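Local coordinates for uncharacterized protein (Bacteroides vulgatus, PDB 4FMR) that is of unknown function but probably binds DNA, joining an HU/IHF-like DNA-binding domain to an immunoglobulin-like domain, at residues 160-174 with 212-226. Residues are numbered along the deposited sequence; the frame is centred on the assembly and turned at random.
Sequences NLTVAGTDPSVGVTL and MLTVTTQYRGGGGAL
G171 and T173 pair with T216 and T214 through four backbone hydrogen bonds, strands 171-174 and 212-217 running antiparallel with their axes 164° apart. V172, L174, L213 and V215 share one face of the sheet; V172 CG1 packs against L213 CD2, and L213 and V215 also meet I133 of strand 132-138. On the other face one water joins G171 O to the hydroxyls of T173 and T216, while T216 OG1 also bonds S232 on the next strand.

At the end of strand 212-217, T217 ties down the loop at 160-165. With OG1 anti to the backbone N (chi1 -171°), its hydroxyl donates in plane to a lone pair of T162 O at 2.6 Å and accepts from A164 N at 2.9 Å; it also takes Y219 N in an ST turn. A valine here would probably leave T162 O, A164 N and Y219 N without this shared partner and set the loop free to shift. T162 CB sits over one face of the Y219 ring, 3.8 Å from its centroid, in a CH-pi contact. At the ring edge, N160 OD1 receives G222 N at 3.2 Å from above its carbonyl plane, while N160 ND2 bonds K130 O. Q218 reaches back, OE1 accepting D167 N at 3.1 Å; D167 opens an Asx turn, its OD1 taking S169 N. A hydrophobic strand face turned to a second sheet is characteristic of an immunoglobulin-like beta sandwich, here the DUF4469 domain.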
loop_
_atom_site.group_PDB
_atom_site.type_symbol
_atom_site.label_atom_id
_atom_site.label_comp_id
_atom_site.label_asym_id
_atom_site.label_seq_id
_atom_site.Cartn_x
_atom_site.Cartn_y
_atom_site.Cartn_z
ATOM N N ASN B 160 -23.862 -14.243 9.047
ATOM C CA ASN B 160 -24.382 -15.580 8.746
ATOM C C ASN B 160 -23.640 -16.238 7.572
ATOM O O ASN B 160 -24.257 -16.751 6.639
ATOM C CB ASN B 160 -25.889 -15.502 8.472
ATOM C CG ASN B 160 -26.640 -15.080 9.702
ATOM O OD1 ASN B 160 -26.600 -15.750 10.748
ATOM N ND2 ASN B 160 -27.299 -13.934 9.617
ATOM N N LEU B 161 -22.310 -16.269 7.678
ATOM C CA LEU B 161 -21.399 -16.788 6.657
ATOM C C LEU B 161 -21.113 -18.298 6.810
ATOM O O LEU B 161 -20.492 -18.855 5.903
ATOM C CB LEU B 161 -20.060 -16.006 6.698
ATOM C CG LEU B 161 -20.089 -14.534 6.256
ATOM C CD1 LEU B 161 -18.675 -13.937 6.247
ATOM C CD2 LEU B 161 -20.682 -14.380 4.860
ATOM N N THR B 162 -21.577 -18.956 7.919
ATOM C CA THR B 162 -21.349 -20.388 8.198
ATOM C C THR B 162 -21.667 -21.237 6.972
ATOM O O THR B 162 -22.765 -21.136 6.429
ATOM C CB THR B 162 -22.173 -20.878 9.416
ATOM O OG1 THR B 162 -21.903 -20.053 10.539
ATOM C CG2 THR B 162 -21.872 -22.326 9.801
ATOM N N VAL B 163 -20.700 -22.052 6.533
ATOM C CA VAL B 163 -20.886 -22.949 5.386
ATOM C C VAL B 163 -21.569 -24.239 5.923
ATOM O O VAL B 163 -20.992 -24.950 6.741
ATOM C CB VAL B 163 -19.552 -23.209 4.628
ATOM C CG1 VAL B 163 -19.729 -24.276 3.553
ATOM C CG2 VAL B 163 -19.010 -21.919 4.004
ATOM N N ALA B 164 -22.821 -24.472 5.538
ATOM C CA ALA B 164 -23.599 -25.633 6.014
ATOM C C ALA B 164 -24.590 -26.095 4.956
ATOM O O ALA B 164 -24.953 -25.311 4.071
ATOM C CB ALA B 164 -24.341 -25.289 7.307
ATOM N N GLY B 165 -25.007 -27.361 5.050
ATOM C CA GLY B 165 -25.945 -27.944 4.103
ATOM C C GLY B 165 -25.416 -29.116 3.302
ATOM O O GLY B 165 -24.215 -29.231 3.046
ATOM N N THR B 166 -26.347 -29.970 2.871
ATOM C CA THR B 166 -26.126 -31.195 2.090
ATOM C C THR B 166 -25.828 -30.928 0.603
ATOM O O THR B 166 -25.116 -31.715 -0.026
ATOM C CB THR B 166 -27.375 -32.085 2.185
ATOM O OG1 THR B 166 -28.523 -31.335 1.763
ATOM C CG2 THR B 166 -27.592 -32.639 3.591
ATOM N N ASP B 167 -26.401 -29.856 0.042
ATOM C CA ASP B 167 -26.252 -29.516 -1.367
ATOM C C ASP B 167 -24.753 -29.432 -1.784
ATOM O O ASP B 167 -23.951 -28.795 -1.088
ATOM C CB ASP B 167 -26.977 -28.197 -1.680
ATOM C CG ASP B 167 -27.216 -27.944 -3.147
ATOM O OD1 ASP B 167 -26.223 -27.793 -3.894
ATOM O OD2 ASP B 167 -28.394 -27.811 -3.537
ATOM N N PRO B 168 -24.384 -30.086 -2.918
ATOM C CA PRO B 168 -22.974 -30.077 -3.366
ATOM C C PRO B 168 -22.437 -28.693 -3.772
ATOM O O PRO B 168 -21.215 -28.556 -3.860
ATOM C CB PRO B 168 -22.981 -31.012 -4.584
ATOM C CG PRO B 168 -24.224 -31.861 -4.418
ATOM C CD PRO B 168 -25.218 -30.930 -3.804
ATOM N N SER B 169 -23.315 -27.681 -4.019
ATOM C CA SER B 169 -22.890 -26.315 -4.394
ATOM C C SER B 169 -22.376 -25.495 -3.170
ATOM O O SER B 169 -21.702 -24.493 -3.359
ATOM C CB SER B 169 -24.032 -25.557 -5.065
ATOM O OG SER B 169 -25.113 -25.371 -4.166
ATOM N N VAL B 170 -22.708 -25.924 -1.940
ATOM C CA VAL B 170 -22.344 -25.277 -0.673
ATOM C C VAL B 170 -20.799 -25.235 -0.549
ATOM O O VAL B 170 -20.124 -26.207 -0.861
ATOM C CB VAL B 170 -23.047 -26.039 0.494
ATOM C CG1 VAL B 170 -22.376 -25.836 1.841
ATOM C CG2 VAL B 170 -24.534 -25.702 0.562
ATOM N N GLY B 171 -20.270 -24.075 -0.168
ATOM C CA GLY B 171 -18.837 -23.858 -0.047
ATOM C C GLY B 171 -18.351 -22.508 -0.536
ATOM O O GLY B 171 -19.142 -21.599 -0.815
ATOM N N VAL B 172 -17.022 -22.369 -0.603
ATOM C CA VAL B 172 -16.365 -21.144 -1.037
ATOM C C VAL B 172 -15.752 -21.389 -2.414
ATOM O O VAL B 172 -15.100 -22.409 -2.627
ATOM C CB VAL B 172 -15.321 -20.608 -0.019
ATOM C CG1 VAL B 172 -14.888 -19.189 -0.390
ATOM C CG2 VAL B 172 -15.881 -20.638 1.402
ATOM N N THR B 173 -16.015 -20.451 -3.349
ATOM C CA THR B 173 -15.513 -20.443 -4.718
ATOM C C THR B 173 -14.821 -19.123 -5.042
ATOM O O THR B 173 -15.126 -18.073 -4.460
ATOM C CB THR B 173 -16.644 -20.692 -5.747
ATOM O OG1 THR B 173 -17.652 -19.706 -5.580
ATOM C CG2 THR B 173 -17.250 -22.098 -5.670
ATOM N N LEU B 174 -13.904 -19.190 -6.001
ATOM C CA LEU B 174 -13.187 -18.048 -6.569
ATOM C C LEU B 174 -13.345 -18.082 -8.057
ATOM O O LEU B 174 -13.004 -19.088 -8.677
ATOM C CB LEU B 174 -11.704 -18.067 -6.199
ATOM C CG LEU B 174 -11.395 -18.045 -4.709
ATOM C CD1 LEU B 174 -10.122 -18.798 -4.445
ATOM C CD2 LEU B 174 -11.333 -16.627 -4.187
HETATM N N MSE B 212 -13.751 -13.072 -8.047
HETATM C CA MSE B 212 -14.990 -12.884 -7.325
HETATM C C MSE B 212 -15.072 -14.046 -6.335
HETATM O O MSE B 212 -15.060 -15.205 -6.759
HETATM C CB MSE B 212 -16.215 -12.787 -8.252
HETATM C CG MSE B 212 -17.520 -12.447 -7.494
HETATM SE SE MSE B 212 -17.417 -10.716 -6.548
HETATM C CE MSE B 212 -16.966 -9.500 -7.991
ATOM N N LEU B 213 -15.000 -13.738 -5.026
ATOM C CA LEU B 213 -15.106 -14.718 -3.959
ATOM C C LEU B 213 -16.597 -14.861 -3.580
ATOM O O LEU B 213 -17.265 -13.868 -3.301
ATOM C CB LEU B 213 -14.232 -14.353 -2.728
ATOM C CG LEU B 213 -14.173 -15.422 -1.604
ATOM C CD1 LEU B 213 -12.826 -15.407 -0.886
ATOM C CD2 LEU B 213 -15.294 -15.234 -0.579
ATOM N N THR B 214 -17.096 -16.098 -3.551
ATOM C CA THR B 214 -18.496 -16.363 -3.221
ATOM C C THR B 214 -18.594 -17.409 -2.123
ATOM O O THR B 214 -17.872 -18.402 -2.138
ATOM C CB THR B 214 -19.253 -16.793 -4.495
ATOM O OG1 THR B 214 -19.121 -15.736 -5.458
ATOM C CG2 THR B 214 -20.748 -17.102 -4.249
ATOM N N VAL B 215 -19.477 -17.130 -1.139
ATOM C CA VAL B 215 -19.856 -17.987 -0.019
ATOM C C VAL B 215 -21.257 -18.490 -0.330
ATOM O O VAL B 215 -22.176 -17.680 -0.397
ATOM C CB VAL B 215 -19.777 -17.280 1.375
ATOM C CG1 VAL B 215 -20.403 -18.153 2.474
ATOM C CG2 VAL B 215 -18.339 -16.900 1.744
ATOM N N THR B 216 -21.411 -19.803 -0.573
ATOM C CA THR B 216 -22.709 -20.436 -0.856
ATOM C C THR B 216 -23.054 -21.341 0.336
ATOM O O THR B 216 -22.226 -22.166 0.754
ATOM C CB THR B 216 -22.685 -21.185 -2.189
ATOM O OG1 THR B 216 -22.297 -20.283 -3.214
ATOM C CG2 THR B 216 -24.026 -21.821 -2.536
ATOM N N THR B 217 -24.256 -21.168 0.909
ATOM C CA THR B 217 -24.605 -21.942 2.094
ATOM C C THR B 217 -26.114 -22.088 2.244
ATOM O O THR B 217 -26.878 -21.281 1.700
ATOM C CB THR B 217 -23.972 -21.271 3.360
ATOM O OG1 THR B 217 -24.128 -22.117 4.501
ATOM C CG2 THR B 217 -24.504 -19.857 3.634
ATOM N N GLN B 218 -26.536 -23.121 3.006
ATOM C CA GLN B 218 -27.942 -23.376 3.343
ATOM C C GLN B 218 -28.196 -23.010 4.827
ATOM O O GLN B 218 -29.261 -23.307 5.378
ATOM C CB GLN B 218 -28.325 -24.833 3.046
ATOM C CG GLN B 218 -28.448 -25.094 1.562
ATOM C CD GLN B 218 -28.539 -26.552 1.220
ATOM O OE1 GLN B 218 -27.554 -27.293 1.286
ATOM N NE2 GLN B 218 -29.705 -26.974 0.771
ATOM N N TYR B 219 -27.207 -22.354 5.461
ATOM C CA TYR B 219 -27.276 -21.880 6.838
ATOM C C TYR B 219 -28.195 -20.670 6.898
ATOM O O TYR B 219 -27.943 -19.676 6.213
ATOM C CB TYR B 219 -25.866 -21.540 7.381
ATOM C CG TYR B 219 -25.872 -20.960 8.782
ATOM C CD1 TYR B 219 -26.039 -21.778 9.900
ATOM C CD2 TYR B 219 -25.721 -19.592 8.990
ATOM C CE1 TYR B 219 -26.071 -21.244 11.189
ATOM C CE2 TYR B 219 -25.739 -19.048 10.272
ATOM C CZ TYR B 219 -25.910 -19.875 11.371
ATOM O OH TYR B 219 -25.932 -19.318 12.630
ATOM N N ARG B 220 -29.244 -20.754 7.732
ATOM C CA ARG B 220 -30.261 -19.718 7.940
ATOM C C ARG B 220 -29.843 -18.730 9.035
ATOM O O ARG B 220 -29.266 -19.147 10.051
ATOM C CB ARG B 220 -31.589 -20.390 8.338
ATOM C CG ARG B 220 -32.808 -19.468 8.307
ATOM C CD ARG B 220 -34.033 -20.101 8.947
ATOM N NE ARG B 220 -34.414 -21.376 8.330
ATOM C CZ ARG B 220 -35.192 -21.496 7.257
ATOM N NH1 ARG B 220 -35.673 -20.416 6.651
ATOM N NH2 ARG B 220 -35.487 -22.699 6.776
ATOM N N GLY B 221 -30.204 -17.453 8.839
ATOM C CA GLY B 221 -29.960 -16.364 9.784
ATOM C C GLY B 221 -30.343 -16.703 11.216
ATOM O O GLY B 221 -31.506 -17.034 11.493
ATOM N N GLY B 222 -29.340 -16.672 12.101
ATOM C CA GLY B 222 -29.466 -16.989 13.520
ATOM C C GLY B 222 -29.885 -18.425 13.749
ATOM O O GLY B 222 -29.329 -19.349 13.137
ATOM N N GLY B 223 -30.879 -18.600 14.622
ATOM C CA GLY B 223 -31.464 -19.900 14.919
ATOM C C GLY B 223 -32.392 -20.306 13.791
ATOM O O GLY B 223 -32.962 -19.444 13.111
ATOM N N GLY B 224 -32.522 -21.606 13.563
ATOM C CA GLY B 224 -33.410 -22.086 12.512
ATOM C C GLY B 224 -32.904 -23.241 11.680
ATOM O O GLY B 224 -31.695 -23.501 11.626
ATOM N N ALA B 225 -33.863 -23.931 11.017
ATOM C CA ALA B 225 -33.627 -25.073 10.134
ATOM C C ALA B 225 -32.851 -24.652 8.879
ATOM O O ALA B 225 -32.963 -23.505 8.428
ATOM C CB ALA B 225 -34.951 -25.704 9.740
ATOM N N LEU B 226 -32.057 -25.581 8.325
ATOM C CA LEU B 226 -31.297 -25.332 7.107
ATOM C C LEU B 226 -32.247 -25.013 5.956
ATOM O O LEU B 226 -33.344 -25.587 5.868
ATOM C CB LEU B 226 -30.392 -26.529 6.746
ATOM C CG LEU B 226 -29.174 -26.801 7.637
ATOM C CD1 LEU B 226 -28.532 -28.109 7.275
ATOM C CD2 LEU B 226 -28.139 -25.689 7.537
HETATM O O HOH W 1 -19.619 -20.631 -3.703
#